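Local structure of uncharacterized protein (Leptospira interrogans serogroup Icterohaemorrhagiae serovar copenhageni, 6OE6) at residues Lys109-Val114 / Glu123-Val128; Gly14-Val19 / Ile41-Leu46; Thr70-Ser75 / Leu87-Asn92; Pro49-Ile54 / Arg129-Pro134. The protein is of unknown function but is probably a membrane-anchored lipoprotein of a pathogenic spirochaete, its modelled part folded into two packed beta sheets. All blocks are in the same frame, centred on the assembly; numbering follows the deposited sequence.

Interaction 1: Lys109-Val114 / Glu123-Val128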
# COMPACT_ATOMS: atom_id res chain seq x y z
N LYS A 109 8.90 3.94 5.88
CA LYS A 109 8.33 2.61 5.87
C LYS A 109 6.87 2.73 6.26
O LYS A 109 6.55 3.41 7.24
CB LYS A 109 9.10 1.70 6.84
CG LYS A 109 8.72 0.22 6.73
CD LYS A 109 9.75 -0.67 7.48
CE LYS A 109 9.63 -0.53 8.99
NZ LYS A 109 10.59 -1.43 9.74
N TYR A 110 5.99 2.05 5.52
CA TYR A 110 4.54 2.19 5.67
C TYR A 110 3.87 0.84 5.78
O TYR A 110 4.36 -0.17 5.25
CB TYR A 110 3.91 2.94 4.45
CG TYR A 110 4.40 4.37 4.38
CD1 TYR A 110 3.70 5.38 5.04
CD2 TYR A 110 5.59 4.69 3.70
CE1 TYR A 110 4.15 6.68 5.03
CE2 TYR A 110 6.04 6.01 3.67
CZ TYR A 110 5.29 6.99 4.34
OH TYR A 110 5.71 8.30 4.35
N LEU A 111 2.72 0.85 6.46
CA LEU A 111 1.91 -0.34 6.70
C LEU A 111 0.49 0.00 6.29
O LEU A 111 -0.12 0.92 6.86
CB LEU A 111 1.96 -0.76 8.17
CG LEU A 111 1.10 -1.96 8.60
CD1 LEU A 111 1.58 -3.22 7.87
CD2 LEU A 111 1.14 -2.14 10.12
N LEU A 112 -0.03 -0.74 5.32
CA LEU A 112 -1.39 -0.54 4.81
C LEU A 112 -2.22 -1.69 5.35
O LEU A 112 -1.86 -2.86 5.16
CB LEU A 112 -1.38 -0.55 3.28
CG LEU A 112 -2.72 -0.59 2.54
CD1 LEU A 112 -3.59 0.63 2.90
CD2 LEU A 112 -2.41 -0.61 1.04
N LYS A 113 -3.32 -1.38 6.04
CA LYS A 113 -4.21 -2.39 6.59
C LYS A 113 -5.56 -2.29 5.90
O LYS A 113 -6.00 -1.20 5.54
CB LYS A 113 -4.42 -2.19 8.09
CG LYS A 113 -3.14 -2.34 8.96
CD LYS A 113 -3.48 -2.12 10.41
CE LYS A 113 -2.23 -2.06 11.27
NZ LYS A 113 -2.60 -2.06 12.70
N VAL A 114 -6.22 -3.44 5.74
CA VAL A 114 -7.56 -3.50 5.16
C VAL A 114 -8.50 -4.05 6.22
O VAL A 114 -8.22 -5.10 6.81
CB VAL A 114 -7.60 -4.38 3.89
CG1 VAL A 114 -9.07 -4.48 3.39
CG2 VAL A 114 -6.67 -3.84 2.79
N GLU A 123 -2.89 -7.04 5.59
CA GLU A 123 -1.99 -5.90 5.72
C GLU A 123 -0.74 -6.18 4.92
O GLU A 123 -0.42 -7.33 4.61
CB GLU A 123 -1.65 -5.62 7.20
CG GLU A 123 -0.76 -6.66 7.83
CD GLU A 123 -0.67 -6.49 9.34
OE1 GLU A 123 -1.73 -6.54 10.00
OE2 GLU A 123 0.44 -6.29 9.86
N VAL A 124 -0.02 -5.11 4.58
CA VAL A 124 1.14 -5.19 3.71
C VAL A 124 2.05 -4.00 4.03
O VAL A 124 1.58 -2.90 4.31
CB VAL A 124 0.73 -5.20 2.22
CG1 VAL A 124 0.00 -3.91 1.85
CG2 VAL A 124 1.95 -5.44 1.31
N GLU A 125 3.36 -4.24 4.00
CA GLU A 125 4.36 -3.19 4.18
C GLU A 125 4.99 -2.78 2.85
O GLU A 125 5.18 -3.61 1.95
CB GLU A 125 5.46 -3.67 5.13
CG GLU A 125 4.99 -3.94 6.54
CD GLU A 125 6.09 -4.51 7.41
OE1 GLU A 125 6.48 -5.68 7.21
OE2 GLU A 125 6.57 -3.77 8.29
N PHE A 126 5.37 -1.51 2.76
CA PHE A 126 6.18 -1.04 1.64
C PHE A 126 7.10 0.10 2.08
O PHE A 126 6.85 0.76 3.08
CB PHE A 126 5.32 -0.63 0.43
CG PHE A 126 4.36 0.52 0.68
CD1 PHE A 126 4.81 1.83 0.55
CD2 PHE A 126 3.01 0.30 1.00
CE1 PHE A 126 3.92 2.91 0.76
CE2 PHE A 126 2.11 1.38 1.17
CZ PHE A 126 2.58 2.68 1.07
N LEU A 127 8.21 0.28 1.35
CA LEU A 127 9.14 1.38 1.58
C LEU A 127 8.94 2.45 0.51
O LEU A 127 8.65 2.11 -0.64
CB LEU A 127 10.59 0.90 1.51
CG LEU A 127 11.05 -0.11 2.54
CD1 LEU A 127 12.53 -0.42 2.31
CD2 LEU A 127 10.83 0.46 3.92
N VAL A 128 9.10 3.72 0.90
CA VAL A 128 9.21 4.86 -0.03
C VAL A 128 10.62 5.42 0.09
O VAL A 128 11.07 5.73 1.21
CB VAL A 128 8.18 5.95 0.26
CG1 VAL A 128 8.36 7.14 -0.70
CG2 VAL A 128 6.77 5.38 0.15
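With CG of Y110 turned opposite its carbonyl carbon (chi1 -65°) and CG of F126 set between its own backbone N and carbonyl carbon (chi1 62°), the two aromatic side chains of this antiparallel beta hairpin are brought together on the face of the sheet that looks into the core. Y110 CB sits over one face of the F126 ring, displaced toward the rim and 3.6 Å from F126 CZ, in a CH-pi contact. The ring planes are nearly parallel, at 22°, yet slid so far apart that they hardly overlap. V128 CG2 lies in the plane of the F126 ring at its edge and touches Y110 CE2 at 3.6 Å, while Y110 OH reaches past the hairpin to bond S106 O. On the same face L112 and V124 run side by side, L112 CB to V124 CG1 3.9 Å, both touching F16 of the other sheet.

Y110 with F126 and L112 with V124 are the hydrogen-bonded pairs, each exchanging two backbone bonds; L112 N to V124 O, at 2.9 Å, is almost straight. The other face mixes charged and apolar side chains. K109 lays its aliphatic chain against L127, K109 CG to L127 CD2 3.5 Å, and E125 sends its carboxylate to Y81 OH. Between the two acidic chains, L111 CD1 touches E125 CG at 3.7 Å and E123 OE2 at 3.8 Å.

Interaction 2: Gly14-Val19 / Ile41-Leu46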
# COMPACT_ATOMS: atom_id res chain seq x y z
N GLY A 14 -6.37 -12.66 0.63
CA GLY A 14 -6.53 -11.72 -0.46
C GLY A 14 -5.21 -11.39 -1.12
O GLY A 14 -4.16 -11.95 -0.80
N GLU A 15 -5.26 -10.45 -2.06
CA GLU A 15 -4.08 -10.08 -2.84
C GLU A 15 -4.00 -8.58 -3.00
O GLU A 15 -5.01 -7.93 -3.27
CB GLU A 15 -4.10 -10.70 -4.25
CG GLU A 15 -3.84 -12.19 -4.30
CD GLU A 15 -3.90 -12.73 -5.72
OE1 GLU A 15 -4.66 -12.17 -6.54
OE2 GLU A 15 -3.19 -13.72 -6.01
N PHE A 16 -2.78 -8.04 -2.88
CA PHE A 16 -2.49 -6.64 -3.21
C PHE A 16 -1.82 -6.54 -4.58
O PHE A 16 -0.98 -7.38 -4.93
CB PHE A 16 -1.58 -5.99 -2.17
CG PHE A 16 -2.22 -5.77 -0.83
CD1 PHE A 16 -2.95 -4.62 -0.58
CD2 PHE A 16 -2.06 -6.71 0.19
CE1 PHE A 16 -3.55 -4.40 0.67
CE2 PHE A 16 -2.63 -6.51 1.44
CZ PHE A 16 -3.40 -5.34 1.68
N GLY A 17 -2.20 -5.51 -5.35
CA GLY A 17 -1.55 -5.22 -6.60
C GLY A 17 -1.21 -3.74 -6.66
O GLY A 17 -1.84 -2.93 -5.99
N TRP A 18 -0.22 -3.40 -7.49
CA TRP A 18 0.34 -2.06 -7.48
C TRP A 18 0.66 -1.59 -8.89
O TRP A 18 1.02 -2.39 -9.76
CB TRP A 18 1.62 -1.98 -6.63
CG TRP A 18 1.47 -2.71 -5.32
CD1 TRP A 18 1.58 -4.06 -5.11
CD2 TRP A 18 1.16 -2.13 -4.05
NE1 TRP A 18 1.37 -4.35 -3.79
CE2 TRP A 18 1.11 -3.18 -3.12
CE3 TRP A 18 0.92 -0.82 -3.62
CZ2 TRP A 18 0.83 -2.96 -1.77
CZ3 TRP A 18 0.65 -0.61 -2.27
CH2 TRP A 18 0.60 -1.68 -1.37
N VAL A 19 0.57 -0.28 -9.09
CA VAL A 19 1.12 0.36 -10.29
C VAL A 19 1.58 1.76 -9.89
O VAL A 19 0.97 2.39 -9.02
CB VAL A 19 0.11 0.39 -11.46
CG1 VAL A 19 -1.14 1.18 -11.11
CG2 VAL A 19 0.76 0.97 -12.70
N ILE A 41 0.72 -7.94 -9.09
CA ILE A 41 0.26 -8.61 -7.87
C ILE A 41 1.47 -9.10 -7.08
O ILE A 41 2.16 -10.03 -7.52
CB ILE A 41 -0.69 -9.77 -8.19
CG1 ILE A 41 -1.90 -9.28 -9.01
CG2 ILE A 41 -1.14 -10.45 -6.90
CD1 ILE A 41 -2.69 -8.16 -8.35
N THR A 42 1.70 -8.52 -5.92
CA THR A 42 2.75 -8.99 -5.02
C THR A 42 2.66 -8.24 -3.70
O THR A 42 2.14 -7.12 -3.63
CB THR A 42 4.15 -8.81 -5.61
OG1 THR A 42 5.12 -9.22 -4.64
CG2 THR A 42 4.39 -7.36 -5.99
N ARG A 43 3.18 -8.88 -2.65
CA ARG A 43 3.21 -8.26 -1.33
C ARG A 43 4.59 -8.35 -0.71
O ARG A 43 4.72 -8.19 0.51
CB ARG A 43 2.16 -8.90 -0.40
CG ARG A 43 2.34 -10.40 -0.22
CD ARG A 43 1.45 -10.98 0.88
NE ARG A 43 0.03 -11.00 0.51
CZ ARG A 43 -0.96 -10.53 1.27
NH1 ARG A 43 -0.70 -9.98 2.45
NH2 ARG A 43 -2.21 -10.61 0.84
N LYS A 44 5.62 -8.63 -1.50
CA LYS A 44 6.97 -8.85 -0.99
C LYS A 44 7.95 -7.83 -1.55
O LYS A 44 7.89 -7.48 -2.74
CB LYS A 44 7.47 -10.28 -1.31
N ASN A 45 8.85 -7.35 -0.69
CA ASN A 45 9.97 -6.50 -1.08
C ASN A 45 9.49 -5.27 -1.85
O ASN A 45 10.06 -4.90 -2.88
CB ASN A 45 11.01 -7.28 -1.89
CG ASN A 45 11.54 -8.51 -1.16
OD1 ASN A 45 11.50 -9.62 -1.69
ND2 ASN A 45 12.04 -8.31 0.05
N LEU A 46 8.44 -4.62 -1.37
CA LEU A 46 7.89 -3.48 -2.08
C LEU A 46 8.70 -2.23 -1.75
O LEU A 46 8.78 -1.81 -0.58
CB LEU A 46 6.42 -3.30 -1.73
CG LEU A 46 5.48 -4.46 -2.07
CD1 LEU A 46 4.10 -4.15 -1.50
CD2 LEU A 46 5.39 -4.63 -3.59
O HOH W 1 -1.17 -13.19 -1.48
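G17 and I41 form an antiparallel non-hydrogen-bonded pair with their CA atoms 4.0 Å apart, and T42 N donates to F16 O at 3.1 Å before the chain leaves the sheet. The pairing is thus very short, and side chains carry the rest of the contact between strand 15-21 and the 42-46 loop. W18 supplies the indole N-H: NE1 gives a bent bond to T42 O at 2.9 Å, with the acceptor in the ring plane and the donor almost in line with the carbonyl. L46 comes over one face of the same indole at about a right angle, its CD1 3.5 Å from W18 CZ2, so that one ring is held at an edge and packed on a face. T42 also shapes the loop, its OG1 accepting from K44 N in an ST turn.

R43 returns to the strand because its CG stands between the backbone N and carbonyl carbon (chi1 59°) and its chain bends again at chi3. NH2 reaches G14 O at 2.9 Å; the oxygen lies in the guanidinium plane, but the nitrogen stands well above the carbonyl plane. F16 CD2 approaches one guanidinium face, 4.0 Å from R43 NH2, with ring and guanidinium planes steeply inclined at 69°. A water accepts from R43 NE and bonds weakly to G14 O. NH1 forms a salt bridge with D122. The guanidinium therefore has a partner at each of its three nitrogens, which fixes its rotation and pins the 42-46 loop to the start of strand 15-21, the charge being balanced by D122.

Interaction 3: Thr70-Ser75 / Leu87-Asn92. With FMT (formic acid), chain D.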
# COMPACT_ATOMS: atom_id res chain seq x y z
N THR A 70 -16.11 -1.06 4.91
CA THR A 70 -14.73 -1.36 4.57
C THR A 70 -13.87 -0.13 4.80
O THR A 70 -14.28 0.99 4.48
CB THR A 70 -14.62 -1.82 3.11
OG1 THR A 70 -15.56 -2.87 2.87
CG2 THR A 70 -13.25 -2.36 2.81
N TYR A 71 -12.69 -0.33 5.37
CA TYR A 71 -11.75 0.76 5.60
C TYR A 71 -10.35 0.31 5.23
O TYR A 71 -10.03 -0.88 5.26
CB TYR A 71 -11.72 1.23 7.06
CG TYR A 71 -12.98 1.94 7.53
CD1 TYR A 71 -13.05 3.33 7.53
CD2 TYR A 71 -14.07 1.22 7.98
CE1 TYR A 71 -14.19 3.99 7.96
CE2 TYR A 71 -15.21 1.87 8.41
CZ TYR A 71 -15.27 3.25 8.40
OH TYR A 71 -16.40 3.90 8.82
N VAL A 72 -9.51 1.28 4.88
CA VAL A 72 -8.07 1.08 4.92
C VAL A 72 -7.49 2.06 5.92
O VAL A 72 -8.08 3.11 6.21
CB VAL A 72 -7.40 1.27 3.54
CG1 VAL A 72 -7.91 0.21 2.57
CG2 VAL A 72 -7.67 2.70 3.01
N SER A 73 -6.32 1.70 6.45
CA SER A 73 -5.51 2.66 7.18
C SER A 73 -4.08 2.56 6.68
O SER A 73 -3.62 1.51 6.21
CB SER A 73 -5.57 2.43 8.69
OG SER A 73 -4.78 1.32 9.06
N LEU A 74 -3.39 3.69 6.73
CA LEU A 74 -1.97 3.70 6.45
C LEU A 74 -1.26 4.18 7.70
O LEU A 74 -1.71 5.12 8.36
CB LEU A 74 -1.68 4.62 5.25
CG LEU A 74 -0.27 4.50 4.67
CD1 LEU A 74 -0.07 3.12 4.00
CD2 LEU A 74 -0.10 5.60 3.60
N SER A 75 -0.17 3.51 8.04
CA SER A 75 0.65 3.87 9.18
C SER A 75 2.07 4.13 8.71
O SER A 75 2.56 3.45 7.81
CB SER A 75 0.67 2.73 10.22
OG SER A 75 -0.64 2.44 10.71
N LEU A 87 -9.53 5.55 5.92
CA LEU A 87 -10.37 6.00 4.82
C LEU A 87 -11.40 4.92 4.53
O LEU A 87 -11.04 3.76 4.32
CB LEU A 87 -9.52 6.28 3.58
CG LEU A 87 -10.07 7.19 2.50
CD1 LEU A 87 -10.14 8.62 3.01
CD2 LEU A 87 -9.15 7.09 1.29
N ARG A 88 -12.67 5.32 4.52
CA ARG A 88 -13.76 4.41 4.15
C ARG A 88 -13.67 4.08 2.66
O ARG A 88 -13.52 4.98 1.83
CB ARG A 88 -15.10 5.06 4.49
CG ARG A 88 -16.27 4.11 4.41
CD ARG A 88 -17.55 4.77 4.93
NE ARG A 88 -18.61 3.79 5.15
CZ ARG A 88 -19.81 4.10 5.62
NH1 ARG A 88 -20.11 5.36 5.91
NH2 ARG A 88 -20.72 3.16 5.79
N LYS A 89 -13.80 2.81 2.32
CA LYS A 89 -13.73 2.36 0.94
C LYS A 89 -15.01 1.65 0.55
O LYS A 89 -15.62 0.95 1.37
CB LYS A 89 -12.56 1.40 0.70
CG LYS A 89 -11.18 1.93 1.13
CD LYS A 89 -10.81 3.20 0.36
CE LYS A 89 -10.36 2.93 -1.04
NZ LYS A 89 -9.75 4.14 -1.69
N ARG A 90 -15.39 1.81 -0.70
CA ARG A 90 -16.59 1.16 -1.21
C ARG A 90 -16.19 0.04 -2.16
O ARG A 90 -15.65 0.32 -3.24
CB ARG A 90 -17.51 2.16 -1.90
CG ARG A 90 -18.88 1.60 -2.21
CD ARG A 90 -19.65 2.46 -3.20
NE ARG A 90 -19.80 3.84 -2.74
CZ ARG A 90 -20.73 4.24 -1.88
NH1 ARG A 90 -21.59 3.37 -1.37
NH2 ARG A 90 -20.81 5.52 -1.53
N PRO A 91 -16.40 -1.22 -1.81
CA PRO A 91 -15.96 -2.31 -2.68
C PRO A 91 -16.74 -2.36 -3.98
O PRO A 91 -17.92 -2.00 -4.04
CB PRO A 91 -16.22 -3.57 -1.84
CG PRO A 91 -16.31 -3.09 -0.43
CD PRO A 91 -16.90 -1.71 -0.51
N ASN A 92 -16.05 -2.78 -5.04
CA ASN A 92 -16.72 -3.16 -6.28
C ASN A 92 -17.13 -4.61 -6.13
O ASN A 92 -16.26 -5.48 -6.03
CB ASN A 92 -15.78 -2.98 -7.47
CG ASN A 92 -16.43 -3.35 -8.81
OD1 ASN A 92 -17.15 -4.34 -8.91
ND2 ASN A 92 -16.15 -2.56 -9.85
C FMT D . -6.48 5.45 -0.45
O1 FMT D . -6.72 6.14 -1.43
O2 FMT D . -6.92 4.30 -0.34
O HOH W 2 -17.56 1.31 3.53
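V72 and L87 make the regular backbone exchange of this contact, V72 N donating to L87 O at 3.0 Å and L87 N to V72 O at 2.9 Å. Two residues along each strand, K89 N gives T70 O a nearly straight bond of 2.9 Å, although the nitrogen stands well above the carbonyl plane. Y71 and R88, in between, form a non-hydrogen-bonded pair.

Packing differs on the two faces. Y71 and R88 share the outer one: the extended R88 chain crosses obliquely over one face of the phenol ring, with R88 CB 3.7 Å from Y71 CE1, and the guanidinium is turned to within 10° of the ring plane. On the inner face V72 CG1 meets K89 CG at 4.0 Å. Farther along, the P91 ring leans on T70, P91 CG to T70 OG1 3.4 Å.

Polar links complete the contact. A water accepts from both T70 N and R88 NE, tying the arginine to the backbone of the facing strand. K89, bent at chi2 (-61°) and again at chi3, curls over V72 to bring NZ within 3.1 Å of O2 of a formic acid molecule, probably from the crystallisation liquor. L87 CD2 lies 3.6 Å from its carbon, Y56 OH and S101 N also bond it, and K89 NZ is also hydrogen-bonded to E99 O, its strongest polar partner. The whole is the open end of a beta hairpin at the edge of the mixed sheet, whose turn region carries a sodium site formed by L79 and N82.

Interaction 4: Pro49-Ile54 / Arg129-Pro134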
# COMPACT_ATOMS: atom_id res chain seq x y z
N PRO A 49 9.45 4.64 -5.29
CA PRO A 49 10.11 5.95 -5.26
C PRO A 49 9.16 7.00 -4.70
O PRO A 49 7.96 6.78 -4.58
CB PRO A 49 10.40 6.22 -6.74
CG PRO A 49 9.21 5.58 -7.43
CD PRO A 49 8.91 4.33 -6.63
N ASP A 50 9.72 8.17 -4.38
CA ASP A 50 8.93 9.26 -3.80
C ASP A 50 8.39 10.22 -4.85
O ASP A 50 7.83 11.27 -4.49
CB ASP A 50 9.77 10.03 -2.77
CG ASP A 50 10.84 10.93 -3.40
OD1 ASP A 50 11.22 10.75 -4.58
OD2 ASP A 50 11.32 11.83 -2.69
N ASP A 51 8.56 9.91 -6.14
CA ASP A 51 8.15 10.85 -7.17
C ASP A 51 7.11 10.27 -8.12
O ASP A 51 6.88 10.83 -9.21
CB ASP A 51 9.37 11.36 -7.94
CG ASP A 51 10.10 10.26 -8.69
OD1 ASP A 51 9.75 9.08 -8.57
OD2 ASP A 51 11.04 10.61 -9.45
N LYS A 52 6.48 9.16 -7.73
CA LYS A 52 5.39 8.56 -8.48
C LYS A 52 4.22 8.30 -7.53
O LYS A 52 4.42 8.00 -6.35
CB LYS A 52 5.79 7.24 -9.14
CG LYS A 52 6.94 7.35 -10.14
CD LYS A 52 6.56 8.12 -11.38
CE LYS A 52 7.70 8.11 -12.40
NZ LYS A 52 7.39 8.90 -13.63
N THR A 53 3.01 8.43 -8.06
CA THR A 53 1.85 8.14 -7.24
C THR A 53 1.69 6.63 -7.13
O THR A 53 1.75 5.92 -8.14
CB THR A 53 0.61 8.83 -7.83
OG1 THR A 53 0.76 10.25 -7.67
CG2 THR A 53 -0.67 8.41 -7.10
N ILE A 54 1.57 6.13 -5.90
CA ILE A 54 1.54 4.70 -5.62
C ILE A 54 0.08 4.28 -5.64
O ILE A 54 -0.68 4.66 -4.75
CB ILE A 54 2.18 4.38 -4.27
CG1 ILE A 54 3.67 4.83 -4.23
CG2 ILE A 54 1.98 2.85 -3.92
CD1 ILE A 54 4.26 4.99 -2.80
N ARG A 129 11.33 5.54 -1.03
CA ARG A 129 12.71 6.02 -0.97
C ARG A 129 12.91 7.26 -1.84
O ARG A 129 12.24 7.45 -2.85
CB ARG A 129 13.68 4.93 -1.42
CG ARG A 129 13.68 3.77 -0.47
CD ARG A 129 14.78 2.81 -0.81
NE ARG A 129 16.11 3.37 -0.63
CZ ARG A 129 16.93 3.71 -1.62
NH1 ARG A 129 16.56 3.54 -2.88
NH2 ARG A 129 18.13 4.20 -1.35
N SER A 130 13.85 8.11 -1.41
CA SER A 130 14.28 9.23 -2.23
C SER A 130 14.92 8.72 -3.50
O SER A 130 15.77 7.82 -3.47
CB SER A 130 15.27 10.11 -1.46
OG SER A 130 14.60 11.02 -0.62
N THR A 131 14.52 9.29 -4.63
CA THR A 131 15.07 8.91 -5.93
C THR A 131 16.53 9.31 -6.04
O THR A 131 16.88 10.23 -6.79
CB THR A 131 14.24 9.54 -7.06
OG1 THR A 131 13.83 10.86 -6.69
CG2 THR A 131 13.00 8.71 -7.32
N ARG A 132 17.40 8.63 -5.29
CA ARG A 132 18.83 8.90 -5.26
C ARG A 132 19.59 7.79 -4.52
O ARG A 132 19.63 7.79 -3.29
CB ARG A 132 19.11 10.26 -4.60
N THR A 133 20.18 6.85 -5.29
CA THR A 133 20.98 5.67 -4.91
C THR A 133 20.08 4.46 -4.65
O THR A 133 19.15 4.53 -3.84
CB THR A 133 21.86 5.94 -3.68
OG1 THR A 133 22.73 7.04 -3.94
CG2 THR A 133 22.70 4.70 -3.35
N PRO A 134 20.35 3.33 -5.31
CA PRO A 134 19.44 2.18 -5.20
C PRO A 134 19.52 1.47 -3.85
O PRO A 134 20.54 1.50 -3.16
CB PRO A 134 19.90 1.26 -6.34
CG PRO A 134 21.32 1.64 -6.60
CD PRO A 134 21.40 3.11 -6.32
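T131 is the residue of the 129-134 loop that touches most of its counterpart: P49, D50 and D51 all meet it. Its methyl CG2 lies 3.6 Å from P49 CB and, on the D51 side, 3.5 Å from D51 OD2, while its hydroxyl OG1 makes a weak hydrogen bond of 3.4 Å to D50 OD1. Both aspartates hold CG between the backbone N and carbonyl carbon, D50 with chi1 74° and D51 with chi1 64°, and this carries their carboxylates toward the threonine. T131 is poorly ordered, in keeping with so light a hold at the surface.

R129 O gathers the remaining contacts: P49 CA makes a C-H...O contact with it at 3.5 Å, and D50 CB lies 3.6 Å away.

Farther out, T131 is placed by the turn around it, an inverse gamma turn centred on T131 itself and closed by R132 N bonding S130 O. R129 bends back along its own loop and grips T133 O end-on with two nitrogens, NH1 at 2.9 Å and NH2 at 2.7 Å from that oxygen, which lies in the guanidinium plane. NH2 also forms a salt bridge with E147. P49 and R129 pair in parallel fashion at the end of edge strand 47-49, just where the chain crosses from one sheet of this two-sheet beta fold to the other.

Overall arrangement
From the N terminus, interaction 2 comes first: it closes the loop from strand 15-21 to the 41-46 segment and is complete before any other contact opens. Interaction 4 opens next, at 49-54, and closes only at 129-134, so the hairpins of interactions 3 and 1 are nested, one after the other, inside its long loop; none cross. Interactions 1 and 3 share the mixed sheet, where strands 108-116 and 70-77 are neighbours, L111 O and K113 N probably bonding S75 N and S73 O. Interaction 2 meets interaction 1 through L46 O and L127 N, and interaction 4 where W18 touches I54. Interactions 3 and 4, with centres about 24 Å apart, occupy opposite sides of the chain's centre.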